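Local coordinates for ATP phosphoribosyltransferase (Methanobacterium thermoautotrophicum, PDB 2VD3), which probably catalyses the magnesium-dependent condensation of ATP with 5-phosphoribose 1-diphosphate to phosphoribosyl-ATP, the first and rate-controlling step of histidine biosynthesis, at residues 93-101 and 156-164; 112-123 and 135-146. All blocks are in the same frame, centred on the assembly; numbering follows the deposited sequence.

Interaction 1: residues 93-101 and 156-164. With MG (magnesium ion), chain J.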
ATOM      1  N   ARG A  93     -11.047  11.116 -21.655  1.00 50.96           N
ATOM      2  CA  ARG A  93     -11.583  12.433 -21.957  1.00 51.73           C
ATOM      3  C   ARG A  93     -12.002  13.176 -20.695  1.00 52.03           C
ATOM      4  O   ARG A  93     -12.538  12.588 -19.751  1.00 52.60           O
ATOM      5  CB  ARG A  93     -12.699  12.335 -22.988  1.00 51.82           C
ATOM      6  CG  ARG A  93     -12.191  11.647 -24.245  1.00 52.55           C
ATOM      7  CD  ARG A  93     -13.120  11.766 -25.412  1.00 53.85           C
ATOM      8  NE  ARG A  93     -12.382  11.467 -26.635  1.00 56.28           N
ATOM      9  CZ  ARG A  93     -12.931  11.351 -27.840  1.00 56.65           C
ATOM     10  NH1 ARG A  93     -14.239  11.498 -28.001  1.00 57.17           N
ATOM     11  NH2 ARG A  93     -12.169  11.089 -28.889  1.00 56.42           N
ATOM     12  N   ALA A  94     -11.703  14.470 -20.676  1.00 52.18           N
ATOM     13  CA  ALA A  94     -11.864  15.292 -19.491  1.00 51.99           C
ATOM     14  C   ALA A  94     -11.805  16.737 -19.903  1.00 51.85           C
ATOM     15  O   ALA A  94     -11.144  17.084 -20.880  1.00 51.87           O
ATOM     16  CB  ALA A  94     -10.774  14.987 -18.476  1.00 52.30           C
ATOM     17  N   SER A  95     -12.535  17.567 -19.170  1.00 51.75           N
ATOM     18  CA  SER A  95     -12.582  18.995 -19.431  1.00 51.92           C
ATOM     19  C   SER A  95     -11.832  19.745 -18.349  1.00 51.62           C
ATOM     20  O   SER A  95     -12.079  19.539 -17.160  1.00 51.50           O
ATOM     21  CB  SER A  95     -14.035  19.483 -19.474  1.00 52.11           C
ATOM     22  OG  SER A  95     -14.749  18.885 -20.544  1.00 52.85           O
ATOM     23  N   LEU A  96     -10.905  20.608 -18.752  1.00 51.36           N
ATOM     24  CA  LEU A  96     -10.355  21.568 -17.802  1.00 50.77           C
ATOM     25  C   LEU A  96     -11.301  22.752 -17.764  1.00 50.30           C
ATOM     26  O   LEU A  96     -11.343  23.542 -18.701  1.00 50.34           O
ATOM     27  CB  LEU A  96      -8.945  22.021 -18.188  1.00 50.69           C
ATOM     28  CG  LEU A  96      -8.317  22.950 -17.144  1.00 50.33           C
ATOM     29  CD1 LEU A  96      -7.965  22.177 -15.866  1.00 50.00           C
ATOM     30  CD2 LEU A  96      -7.115  23.670 -17.700  1.00 49.10           C
ATOM     31  N   VAL A  97     -12.074  22.852 -16.688  1.00 50.15           N
ATOM     32  CA  VAL A  97     -13.075  23.914 -16.547  1.00 50.16           C
ATOM     33  C   VAL A  97     -12.624  25.004 -15.584  1.00 50.46           C
ATOM     34  O   VAL A  97     -11.762  24.772 -14.732  1.00 50.69           O
ATOM     35  CB  VAL A  97     -14.478  23.374 -16.104  1.00 50.04           C
ATOM     36  CG1 VAL A  97     -15.058  22.444 -17.154  1.00 49.39           C
ATOM     37  CG2 VAL A  97     -14.425  22.710 -14.721  1.00 49.60           C
ATOM     38  N   LEU A  98     -13.200  26.195 -15.739  1.00 50.59           N
ATOM     39  CA  LEU A  98     -13.044  27.263 -14.761  1.00 50.87           C
ATOM     40  C   LEU A  98     -14.286  27.253 -13.891  1.00 51.47           C
ATOM     41  O   LEU A  98     -15.402  27.307 -14.403  1.00 51.67           O
ATOM     42  CB  LEU A  98     -12.886  28.619 -15.449  1.00 50.58           C
ATOM     43  CG  LEU A  98     -12.492  29.832 -14.597  1.00 50.15           C
ATOM     44  CD1 LEU A  98     -11.084  29.701 -14.027  1.00 49.06           C
ATOM     45  CD2 LEU A  98     -12.604  31.097 -15.423  1.00 50.62           C
ATOM     46  N   ALA A  99     -14.089  27.170 -12.578  1.00 52.24           N
ATOM     47  CA  ALA A  99     -15.199  27.027 -11.637  1.00 52.79           C
ATOM     48  C   ALA A  99     -15.135  28.047 -10.506  1.00 53.25           C
ATOM     49  O   ALA A  99     -14.052  28.492 -10.120  1.00 53.40           O
ATOM     50  CB  ALA A  99     -15.247  25.610 -11.081  1.00 52.61           C
ATOM     51  N   ALA A 100     -16.308  28.407  -9.988  1.00 53.73           N
ATOM     52  CA  ALA A 100     -16.434  29.370  -8.893  1.00 54.30           C
ATOM     53  C   ALA A 100     -17.312  28.809  -7.767  1.00 54.77           C
ATOM     54  O   ALA A 100     -18.203  28.003  -8.037  1.00 54.82           O
ATOM     55  CB  ALA A 100     -17.018  30.672  -9.415  1.00 54.28           C
ATOM     56  N   PRO A 101     -17.032  29.192  -6.499  1.00 55.29           N
ATOM     57  CA  PRO A 101     -17.972  28.972  -5.388  1.00 55.82           C
ATOM     58  C   PRO A 101     -19.399  29.291  -5.816  1.00 56.22           C
ATOM     59  O   PRO A 101     -19.666  30.412  -6.238  1.00 56.38           O
ATOM     60  CB  PRO A 101     -17.497  29.977  -4.340  1.00 55.75           C
ATOM     61  CG  PRO A 101     -16.018  30.036  -4.552  1.00 55.56           C
ATOM     62  CD  PRO A 101     -15.775  29.802  -6.028  1.00 55.21           C
ATOM     63  N   ASP A 156     -10.153  32.746  -5.298  1.00 49.06           N
ATOM     64  CA  ASP A 156     -11.560  33.013  -5.584  1.00 48.81           C
ATOM     65  C   ASP A 156     -12.098  31.959  -6.549  1.00 48.49           C
ATOM     66  O   ASP A 156     -13.211  31.469  -6.381  1.00 48.46           O
ATOM     67  CB  ASP A 156     -11.732  34.407  -6.192  1.00 48.97           C
ATOM     68  CG  ASP A 156     -11.087  35.496  -5.355  1.00 49.77           C
ATOM     69  OD1 ASP A 156     -11.499  35.684  -4.188  1.00 50.96           O
ATOM     70  OD2 ASP A 156     -10.169  36.167  -5.869  1.00 50.23           O
ATOM     71  N   LEU A 157     -11.295  31.616  -7.554  1.00 48.16           N
ATOM     72  CA  LEU A 157     -11.676  30.641  -8.576  1.00 47.90           C
ATOM     73  C   LEU A 157     -10.666  29.508  -8.704  1.00 47.85           C
ATOM     74  O   LEU A 157      -9.515  29.614  -8.270  1.00 47.69           O
ATOM     75  CB  LEU A 157     -11.829  31.317  -9.937  1.00 47.90           C
ATOM     76  CG  LEU A 157     -12.736  32.538 -10.062  1.00 48.25           C
ATOM     77  CD1 LEU A 157     -12.350  33.342 -11.284  1.00 48.23           C
ATOM     78  CD2 LEU A 157     -14.181  32.107 -10.132  1.00 48.44           C
ATOM     79  N   ILE A 158     -11.107  28.417  -9.313  1.00 47.74           N
ATOM     80  CA  ILE A 158     -10.244  27.271  -9.531  1.00 47.94           C
ATOM     81  C   ILE A 158     -10.395  26.782 -10.957  1.00 48.12           C
ATOM     82  O   ILE A 158     -11.336  27.153 -11.651  1.00 48.33           O
ATOM     83  CB  ILE A 158     -10.540  26.103  -8.531  1.00 47.68           C
ATOM     84  CG1 ILE A 158     -11.881  25.428  -8.841  1.00 47.30           C
ATOM     85  CG2 ILE A 158     -10.514  26.603  -7.083  1.00 47.66           C
ATOM     86  CD1 ILE A 158     -11.981  23.988  -8.361  1.00 46.11           C
ATOM     87  N   THR A 159      -9.447  25.972 -11.397  1.00 48.50           N
ATOM     88  CA  THR A 159      -9.631  25.176 -12.592  1.00 48.77           C
ATOM     89  C   THR A 159      -9.744  23.751 -12.100  1.00 49.63           C
ATOM     90  O   THR A 159      -9.302  23.437 -10.992  1.00 49.78           O
ATOM     91  CB  THR A 159      -8.457  25.292 -13.589  1.00 48.57           C
ATOM     92  OG1 THR A 159      -7.297  24.652 -13.050  1.00 46.96           O
ATOM     93  CG2 THR A 159      -8.152  26.755 -13.921  1.00 47.61           C
ATOM     94  N   ASP A 160     -10.342  22.889 -12.908  1.00 50.75           N
ATOM     95  CA  ASP A 160     -10.453  21.492 -12.534  1.00 52.01           C
ATOM     96  C   ASP A 160     -10.681  20.601 -13.736  1.00 52.85           C
ATOM     97  O   ASP A 160     -11.252  21.025 -14.746  1.00 53.12           O
ATOM     98  CB  ASP A 160     -11.575  21.295 -11.511  1.00 52.14           C
ATOM     99  CG  ASP A 160     -11.393  20.040 -10.697  1.00 52.49           C
ATOM    100  OD1 ASP A 160     -12.337  19.648  -9.992  1.00 53.67           O
ATOM    101  OD2 ASP A 160     -10.299  19.441 -10.764  1.00 53.51           O
ATOM    102  N   LEU A 161     -10.247  19.355 -13.603  1.00 53.81           N
ATOM    103  CA  LEU A 161     -10.324  18.382 -14.673  1.00 55.46           C
ATOM    104  C   LEU A 161     -11.391  17.331 -14.336  1.00 56.49           C
ATOM    105  O   LEU A 161     -11.241  16.610 -13.362  1.00 56.87           O
ATOM    106  CB  LEU A 161      -8.945  17.729 -14.832  1.00 55.53           C
ATOM    107  CG  LEU A 161      -8.485  17.132 -16.162  1.00 55.84           C
ATOM    108  CD1 LEU A 161      -8.413  18.196 -17.243  1.00 54.81           C
ATOM    109  CD2 LEU A 161      -7.132  16.443 -15.963  1.00 55.24           C
ATOM    110  N   SER A 162     -12.461  17.244 -15.131  1.00 58.00           N
ATOM    111  CA  SER A 162     -13.567  16.314 -14.826  1.00 59.19           C
ATOM    112  C   SER A 162     -14.327  15.816 -16.051  1.00 60.10           C
ATOM    113  O   SER A 162     -14.425  16.528 -17.058  1.00 59.88           O
ATOM    114  CB  SER A 162     -14.568  16.988 -13.887  1.00 59.19           C
ATOM    115  OG  SER A 162     -15.115  18.140 -14.514  1.00 59.55           O
ATOM    116  N   SER A 163     -14.875  14.601 -15.948  1.00 61.45           N
ATOM    117  CA  SER A 163     -15.837  14.078 -16.932  1.00 62.84           C
ATOM    118  C   SER A 163     -17.250  14.437 -16.502  1.00 63.66           C
ATOM    119  O   SER A 163     -18.119  14.679 -17.342  1.00 63.98           O
ATOM    120  CB  SER A 163     -15.765  12.555 -17.063  1.00 62.76           C
ATOM    121  OG  SER A 163     -14.472  12.049 -16.802  1.00 64.37           O
ATOM    122  N   THR A 164     -17.467  14.443 -15.188  1.00 64.77           N
ATOM    123  CA  THR A 164     -18.759  14.750 -14.586  1.00 65.91           C
ATOM    124  C   THR A 164     -18.608  15.929 -13.638  1.00 66.63           C
ATOM    125  O   THR A 164     -17.631  16.007 -12.880  1.00 67.02           O
ATOM    126  CB  THR A 164     -19.306  13.555 -13.763  1.00 66.12           C
ATOM    127  OG1 THR A 164     -18.256  13.005 -12.955  1.00 66.24           O
ATOM    128  CG2 THR A 164     -19.881  12.468 -14.676  1.00 66.26           C
TER
HETATM  129 MG    MG J1294      -9.153  17.574 -10.512  1.00 70.94          MG
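Ala100 and Leu157 pack closely where the two antiparallel strands end and begin, the small CB of the alanine lying against branch CD2 of the leucine. Next to them Ala99 CB meets Ile158 CG1 at 4.0 Å, a methyl on one strand leaving space for a branched chain on the other. On the opposite face of the ribbon the side chains of Leu98 and Thr159 cross obliquely, CD1 nearest the threonine methyl; that methyl stands anti to its own carbonyl carbon, while OG1 turns to Thr120. Ser95, Val97 and Ala99 each form a reciprocal pair of backbone bonds with Ser162, Asp160 and Ile158; Ala99 N to Ile158 O, at 2.9 Å, is nearly straight (175°). Strand 94-101 is thereby zipped into the mixed sheet of the periplasmic-binding-protein-like catalytic part, with strand 173-188 bonded along its other edge. Helix 166-170 covers the face of Val97 and Ala99 through Leu168. Midway along, the buried carboxylate of Asp160 binds the magnesium ion through OD2 at 2.2 Å, and the same oxygen weakly accepts Leu161 N. Towards Arg93 the contact becomes more open: Arg93 reaches away to Asp88, and Ser163 OG hydrogen-bonds the backbone O of Asp32 of a neighbouring subunit.

Interaction 2: residues 112-123 and 135-146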
ATOM      1  N   ILE A 112     -15.137  38.429 -14.036  1.00 57.79           N
ATOM      2  CA  ILE A 112     -13.897  38.317 -13.274  1.00 57.52           C
ATOM      3  C   ILE A 112     -13.229  39.688 -13.136  1.00 57.43           C
ATOM      4  O   ILE A 112     -12.918  40.334 -14.141  1.00 57.42           O
ATOM      5  CB  ILE A 112     -12.929  37.272 -13.889  1.00 57.50           C
ATOM      6  CG1 ILE A 112     -13.576  35.881 -13.899  1.00 57.05           C
ATOM      7  CG2 ILE A 112     -11.614  37.227 -13.117  1.00 57.53           C
ATOM      8  CD1 ILE A 112     -12.963  34.913 -14.896  1.00 55.90           C
ATOM      9  N   PRO A 113     -13.014  40.133 -11.886  1.00 57.30           N
ATOM     10  CA  PRO A 113     -12.420  41.440 -11.623  1.00 57.16           C
ATOM     11  C   PRO A 113     -10.887  41.419 -11.674  1.00 56.99           C
ATOM     12  O   PRO A 113     -10.275  40.348 -11.573  1.00 57.14           O
ATOM     13  CB  PRO A 113     -12.908  41.775 -10.204  1.00 57.32           C
ATOM     14  CG  PRO A 113     -13.590  40.512  -9.673  1.00 57.57           C
ATOM     15  CD  PRO A 113     -13.313  39.410 -10.638  1.00 57.42           C
ATOM     16  N   ARG A 114     -10.294  42.602 -11.837  1.00 56.49           N
ATOM     17  CA  ARG A 114      -8.842  42.791 -11.904  1.00 55.98           C
ATOM     18  C   ARG A 114      -8.035  41.900 -10.953  1.00 55.40           C
ATOM     19  O   ARG A 114      -7.076  41.242 -11.368  1.00 55.61           O
ATOM     20  CB  ARG A 114      -8.489  44.264 -11.642  1.00 56.10           C
ATOM     21  CG  ARG A 114      -8.076  45.063 -12.870  1.00 56.87           C
ATOM     22  CD  ARG A 114      -9.255  45.406 -13.759  1.00 57.71           C
ATOM     23  NE  ARG A 114      -8.878  46.336 -14.822  1.00 58.51           N
ATOM     24  CZ  ARG A 114      -8.434  45.976 -16.026  1.00 59.10           C
ATOM     25  NH1 ARG A 114      -8.297  44.691 -16.345  1.00 58.82           N
ATOM     26  NH2 ARG A 114      -8.123  46.911 -16.919  1.00 58.81           N
ATOM     27  N   GLY A 115      -8.416  41.881  -9.681  1.00 54.58           N
ATOM     28  CA  GLY A 115      -7.591  41.231  -8.667  1.00 53.62           C
ATOM     29  C   GLY A 115      -7.845  39.758  -8.408  1.00 52.84           C
ATOM     30  O   GLY A 115      -7.245  39.186  -7.497  1.00 53.03           O
ATOM     31  N   ALA A 116      -8.716  39.136  -9.202  1.00 51.87           N
ATOM     32  CA  ALA A 116      -9.183  37.780  -8.910  1.00 51.03           C
ATOM     33  C   ALA A 116      -8.058  36.765  -8.924  1.00 50.36           C
ATOM     34  O   ALA A 116      -7.181  36.804  -9.786  1.00 50.15           O
ATOM     35  CB  ALA A 116     -10.288  37.360  -9.861  1.00 51.06           C
ATOM     36  N   VAL A 117      -8.086  35.865  -7.950  1.00 49.72           N
ATOM     37  CA  VAL A 117      -7.092  34.801  -7.864  1.00 49.04           C
ATOM     38  C   VAL A 117      -7.699  33.495  -8.360  1.00 48.55           C
ATOM     39  O   VAL A 117      -8.804  33.123  -7.958  1.00 48.33           O
ATOM     40  CB  VAL A 117      -6.524  34.658  -6.430  1.00 48.97           C
ATOM     41  CG1 VAL A 117      -5.556  33.493  -6.343  1.00 48.38           C
ATOM     42  CG2 VAL A 117      -5.834  35.959  -6.002  1.00 48.60           C
ATOM     43  N   ILE A 118      -6.981  32.829  -9.262  1.00 48.11           N
ATOM     44  CA  ILE A 118      -7.379  31.517  -9.766  1.00 47.36           C
ATOM     45  C   ILE A 118      -6.317  30.486  -9.423  1.00 46.76           C
ATOM     46  O   ILE A 118      -5.146  30.658  -9.775  1.00 46.78           O
ATOM     47  CB  ILE A 118      -7.597  31.517 -11.297  1.00 47.44           C
ATOM     48  CG1 ILE A 118      -8.601  32.602 -11.700  1.00 47.74           C
ATOM     49  CG2 ILE A 118      -8.069  30.131 -11.769  1.00 46.85           C
ATOM     50  CD1 ILE A 118      -8.498  33.026 -13.166  1.00 48.51           C
ATOM     51  N   ALA A 119      -6.739  29.420  -8.742  1.00 45.72           N
ATOM     52  CA  ALA A 119      -5.865  28.306  -8.402  1.00 45.08           C
ATOM     53  C   ALA A 119      -5.983  27.219  -9.465  1.00 44.92           C
ATOM     54  O   ALA A 119      -7.082  26.914  -9.941  1.00 44.62           O
ATOM     55  CB  ALA A 119      -6.215  27.743  -7.028  1.00 45.13           C
ATOM     56  N   THR A 120      -4.849  26.630  -9.828  1.00 44.28           N
ATOM     57  CA  THR A 120      -4.809  25.709 -10.939  1.00 44.05           C
ATOM     58  C   THR A 120      -3.676  24.701 -10.786  1.00 44.37           C
ATOM     59  O   THR A 120      -2.746  24.904 -10.010  1.00 44.25           O
ATOM     60  CB  THR A 120      -4.658  26.467 -12.280  1.00 44.03           C
ATOM     61  OG1 THR A 120      -4.856  25.565 -13.379  1.00 43.64           O
ATOM     62  CG2 THR A 120      -3.282  27.118 -12.391  1.00 44.04           C
ATOM     63  N   GLU A 121      -3.780  23.597 -11.514  1.00 44.60           N
ATOM     64  CA  GLU A 121      -2.640  22.712 -11.680  1.00 45.02           C
ATOM     65  C   GLU A 121      -2.044  22.951 -13.055  1.00 45.01           C
ATOM     66  O   GLU A 121      -0.995  22.402 -13.380  1.00 45.29           O
ATOM     67  CB  GLU A 121      -3.040  21.255 -11.487  1.00 44.94           C
ATOM     68  CG  GLU A 121      -3.549  20.964 -10.092  1.00 45.37           C
ATOM     69  CD  GLU A 121      -3.759  19.493  -9.852  1.00 47.30           C
ATOM     70  OE1 GLU A 121      -4.899  19.117  -9.519  1.00 48.36           O
ATOM     71  OE2 GLU A 121      -2.794  18.715 -10.007  1.00 47.99           O
ATOM     72  N   PHE A 122      -2.708  23.808 -13.836  1.00 45.05           N
ATOM     73  CA  PHE A 122      -2.323  24.084 -15.224  1.00 45.11           C
ATOM     74  C   PHE A 122      -2.115  25.579 -15.480  1.00 45.00           C
ATOM     75  O   PHE A 122      -2.880  26.187 -16.227  1.00 44.76           O
ATOM     76  CB  PHE A 122      -3.370  23.510 -16.191  1.00 45.06           C
ATOM     77  CG  PHE A 122      -3.522  22.022 -16.095  1.00 45.13           C
ATOM     78  CD1 PHE A 122      -4.398  21.456 -15.167  1.00 44.57           C
ATOM     79  CD2 PHE A 122      -2.778  21.185 -16.918  1.00 44.32           C
ATOM     80  CE1 PHE A 122      -4.524  20.081 -15.057  1.00 44.93           C
ATOM     81  CE2 PHE A 122      -2.901  19.808 -16.828  1.00 44.65           C
ATOM     82  CZ  PHE A 122      -3.773  19.251 -15.890  1.00 45.63           C
ATOM     83  N   PRO A 123      -1.056  26.165 -14.882  1.00 45.10           N
ATOM     84  CA  PRO A 123      -0.818  27.602 -15.011  1.00 45.17           C
ATOM     85  C   PRO A 123      -0.580  28.053 -16.449  1.00 45.38           C
ATOM     86  O   PRO A 123      -1.007  29.141 -16.817  1.00 45.54           O
ATOM     87  CB  PRO A 123       0.429  27.835 -14.151  1.00 45.15           C
ATOM     88  CG  PRO A 123       1.090  26.499 -14.074  1.00 44.79           C
ATOM     89  CD  PRO A 123      -0.017  25.513 -14.057  1.00 44.76           C
ATOM     90  N   ILE A 135      -8.463  38.875 -19.750  1.00 55.98           N
ATOM     91  CA  ILE A 135      -8.775  39.040 -18.333  1.00 55.91           C
ATOM     92  C   ILE A 135      -7.499  39.212 -17.519  1.00 55.69           C
ATOM     93  O   ILE A 135      -6.520  38.486 -17.716  1.00 55.87           O
ATOM     94  CB  ILE A 135      -9.590  37.856 -17.762  1.00 55.86           C
ATOM     95  CG1 ILE A 135     -10.684  37.412 -18.740  1.00 55.93           C
ATOM     96  CG2 ILE A 135     -10.201  38.233 -16.425  1.00 55.98           C
ATOM     97  CD1 ILE A 135     -11.270  36.033 -18.425  1.00 56.21           C
ATOM     98  N   ASP A 136      -7.515  40.191 -16.619  1.00 55.49           N
ATOM     99  CA  ASP A 136      -6.440  40.380 -15.660  1.00 55.22           C
ATOM    100  C   ASP A 136      -6.848  39.663 -14.384  1.00 54.97           C
ATOM    101  O   ASP A 136      -7.739  40.111 -13.666  1.00 54.87           O
ATOM    102  CB  ASP A 136      -6.186  41.869 -15.404  1.00 55.38           C
ATOM    103  CG  ASP A 136      -5.030  42.124 -14.433  1.00 55.82           C
ATOM    104  OD1 ASP A 136      -4.555  41.184 -13.759  1.00 56.13           O
ATOM    105  OD2 ASP A 136      -4.600  43.295 -14.328  1.00 57.39           O
ATOM    106  N   ALA A 137      -6.212  38.524 -14.136  1.00 54.59           N
ATOM    107  CA  ALA A 137      -6.424  37.763 -12.917  1.00 54.37           C
ATOM    108  C   ALA A 137      -5.118  37.077 -12.548  1.00 54.23           C
ATOM    109  O   ALA A 137      -4.288  36.799 -13.421  1.00 54.33           O
ATOM    110  CB  ALA A 137      -7.549  36.748 -13.098  1.00 54.20           C
ATOM    111  N   GLU A 138      -4.930  36.824 -11.255  1.00 53.90           N
ATOM    112  CA  GLU A 138      -3.725  36.159 -10.778  1.00 53.78           C
ATOM    113  C   GLU A 138      -3.916  34.649 -10.788  1.00 53.38           C
ATOM    114  O   GLU A 138      -5.014  34.141 -10.524  1.00 53.47           O
ATOM    115  CB  GLU A 138      -3.331  36.637  -9.375  1.00 53.97           C
ATOM    116  CG  GLU A 138      -3.464  38.146  -9.134  1.00 55.21           C
ATOM    117  CD  GLU A 138      -2.770  38.996 -10.191  1.00 55.85           C
ATOM    118  OE1 GLU A 138      -1.575  38.753 -10.476  1.00 55.53           O
ATOM    119  OE2 GLU A 138      -3.428  39.917 -10.727  1.00 57.08           O
ATOM    120  N   VAL A 139      -2.831  33.943 -11.086  1.00 52.70           N
ATOM    121  CA  VAL A 139      -2.848  32.496 -11.209  1.00 52.03           C
ATOM    122  C   VAL A 139      -1.928  31.892 -10.162  1.00 51.72           C
ATOM    123  O   VAL A 139      -0.727  32.171 -10.146  1.00 51.77           O
ATOM    124  CB  VAL A 139      -2.417  32.059 -12.633  1.00 52.06           C
ATOM    125  CG1 VAL A 139      -2.170  30.572 -12.702  1.00 51.21           C
ATOM    126  CG2 VAL A 139      -3.469  32.478 -13.655  1.00 51.71           C
ATOM    127  N   VAL A 140      -2.499  31.073  -9.287  1.00 51.14           N
ATOM    128  CA  VAL A 140      -1.728  30.398  -8.248  1.00 50.70           C
ATOM    129  C   VAL A 140      -1.666  28.900  -8.548  1.00 50.50           C
ATOM    130  O   VAL A 140      -2.696  28.224  -8.652  1.00 50.48           O
ATOM    131  CB  VAL A 140      -2.292  30.666  -6.815  1.00 50.70           C
ATOM    132  CG1 VAL A 140      -1.486  29.908  -5.762  1.00 50.29           C
ATOM    133  CG2 VAL A 140      -2.272  32.154  -6.501  1.00 50.61           C
ATOM    134  N   GLU A 141      -0.448  28.396  -8.699  1.00 50.01           N
ATOM    135  CA  GLU A 141      -0.240  26.990  -8.975  1.00 49.67           C
ATOM    136  C   GLU A 141      -0.268  26.189  -7.679  1.00 49.38           C
ATOM    137  O   GLU A 141       0.416  26.525  -6.714  1.00 49.38           O
ATOM    138  CB  GLU A 141       1.073  26.788  -9.726  1.00 49.61           C
ATOM    139  CG  GLU A 141       1.606  25.381  -9.665  1.00 50.28           C
ATOM    140  CD  GLU A 141       2.310  24.968 -10.930  1.00 50.56           C
ATOM    141  OE1 GLU A 141       2.091  23.821 -11.363  1.00 51.32           O
ATOM    142  OE2 GLU A 141       3.068  25.783 -11.494  1.00 50.70           O
ATOM    143  N   LEU A 142      -1.079  25.136  -7.658  1.00 48.84           N
ATOM    144  CA  LEU A 142      -1.133  24.254  -6.509  1.00 48.80           C
ATOM    145  C   LEU A 142      -0.719  22.861  -6.935  1.00 48.88           C
ATOM    146  O   LEU A 142      -0.748  22.529  -8.119  1.00 48.87           O
ATOM    147  CB  LEU A 142      -2.529  24.240  -5.865  1.00 48.54           C
ATOM    148  CG  LEU A 142      -3.116  25.539  -5.296  1.00 48.10           C
ATOM    149  CD1 LEU A 142      -4.401  25.242  -4.533  1.00 47.69           C
ATOM    150  CD2 LEU A 142      -2.134  26.286  -4.409  1.00 47.30           C
ATOM    151  N   THR A 143      -0.322  22.063  -5.960  1.00 49.07           N
ATOM    152  CA  THR A 143       0.102  20.692  -6.189  1.00 49.82           C
ATOM    153  C   THR A 143      -1.073  19.813  -6.613  1.00 50.30           C
ATOM    154  O   THR A 143      -0.903  18.859  -7.377  1.00 50.47           O
ATOM    155  CB  THR A 143       0.753  20.127  -4.904  1.00 49.78           C
ATOM    156  OG1 THR A 143       2.169  20.364  -4.937  1.00 49.03           O
ATOM    157  CG2 THR A 143       0.490  18.661  -4.770  1.00 50.24           C
ATOM    158  N   GLY A 144      -2.259  20.148  -6.104  1.00 50.85           N
ATOM    159  CA  GLY A 144      -3.483  19.376  -6.331  1.00 51.21           C
ATOM    160  C   GLY A 144      -4.606  19.949  -5.490  1.00 51.73           C
ATOM    161  O   GLY A 144      -4.453  21.020  -4.899  1.00 52.28           O
ATOM    162  N   SER A 145      -5.738  19.249  -5.448  1.00 51.90           N
ATOM    163  CA  SER A 145      -6.858  19.621  -4.580  1.00 51.99           C
ATOM    164  C   SER A 145      -7.259  21.097  -4.693  1.00 52.05           C
ATOM    165  O   SER A 145      -7.566  21.752  -3.678  1.00 52.02           O
ATOM    166  CB  SER A 145      -6.545  19.253  -3.114  1.00 52.28           C
ATOM    167  OG  SER A 145      -6.262  17.860  -2.971  1.00 53.06           O
ATOM    168  N   THR A 146      -7.262  21.618  -5.924  1.00 51.99           N
ATOM    169  CA  THR A 146      -7.675  23.006  -6.177  1.00 51.69           C
ATOM    170  C   THR A 146      -9.068  23.279  -5.624  1.00 51.81           C
ATOM    171  O   THR A 146      -9.387  24.423  -5.300  1.00 51.64           O
ATOM    172  CB  THR A 146      -7.634  23.398  -7.680  1.00 51.73           C
ATOM    173  OG1 THR A 146      -8.508  22.552  -8.437  1.00 51.37           O
ATOM    174  CG2 THR A 146      -6.210  23.318  -8.246  1.00 51.56           C
TER
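Ile112 and Ile135 cross at about a right angle, their CG2 methyls 3.7 Å apart, and Ala137 CB fits beside them, small enough to let Ile118 CD1 approach to 3.8 Å as well. Arg114 and Asp136 also cross at roughly a right angle, guanidinium and carboxylate planes 68° apart; Arg114 NH1 stands 4.4 Å from Asp136 OD2, well out of the guanidinium plane, so the charges attract without an N-H pointing at the oxygen, while NH1 rests against Asp136 CB. Farther along, the side chains of Val117 and Val140 meet at a slant, CG1 against CG2, while on the other face Thr120 CG2 lies 3.6 Å from Val139 CG1. Strand 117-120, helix 123-132 and strand 138-141 form a beta-alpha-beta unit, its parallel strands laced by five backbone hydrogen bonds, the first from Glu138 N to Ala116 O, the last from Leu142 N to Thr120 O. The helix covers Ile118 and Val139 through Leu130. Thr120 turns OG1 away from its own N (chi1 -170°), where it accepts Phe122 N in an ST turn and also meets Thr159. The Pro123 ring and Glu141 side chain lie slantwise, Pro123 CG 3.3 Å from Glu141 OE2, ring carbon against carboxylate oxygen. Glu121, extended beyond CG, lays its carboxylate beside Gly144 CA, its CG against the Thr146 methyl; replacing it with alanine would probably open a gap beside Gly144 and remove part of the packing on that methyl.

Overall arrangement
Both contacts belong to one mixed sheet, in which strand 157-162 of interaction 1 is the parallel neighbour of strand 117-120 of interaction 2. Interaction 1 is the more buried, an antiparallel pairing lined by aliphatic side chains, with a buried metal-binding aspartate midway along it. Interaction 2 is farther from the centre of the chain: its parallel strands keep an apolar middle, but charged residues gather at the ends, and a third subunit meets Glu141 and Thr143. Two polar links tie them together: Thr159 OG1 with Thr120 OG1 at 2.6 Å, and Thr159 O with Thr146 OG1 at 2.8 Å, both probable hydrogen bonds. Threonine suits these positions, offering a hydroxyl and a methyl from one compact side chain.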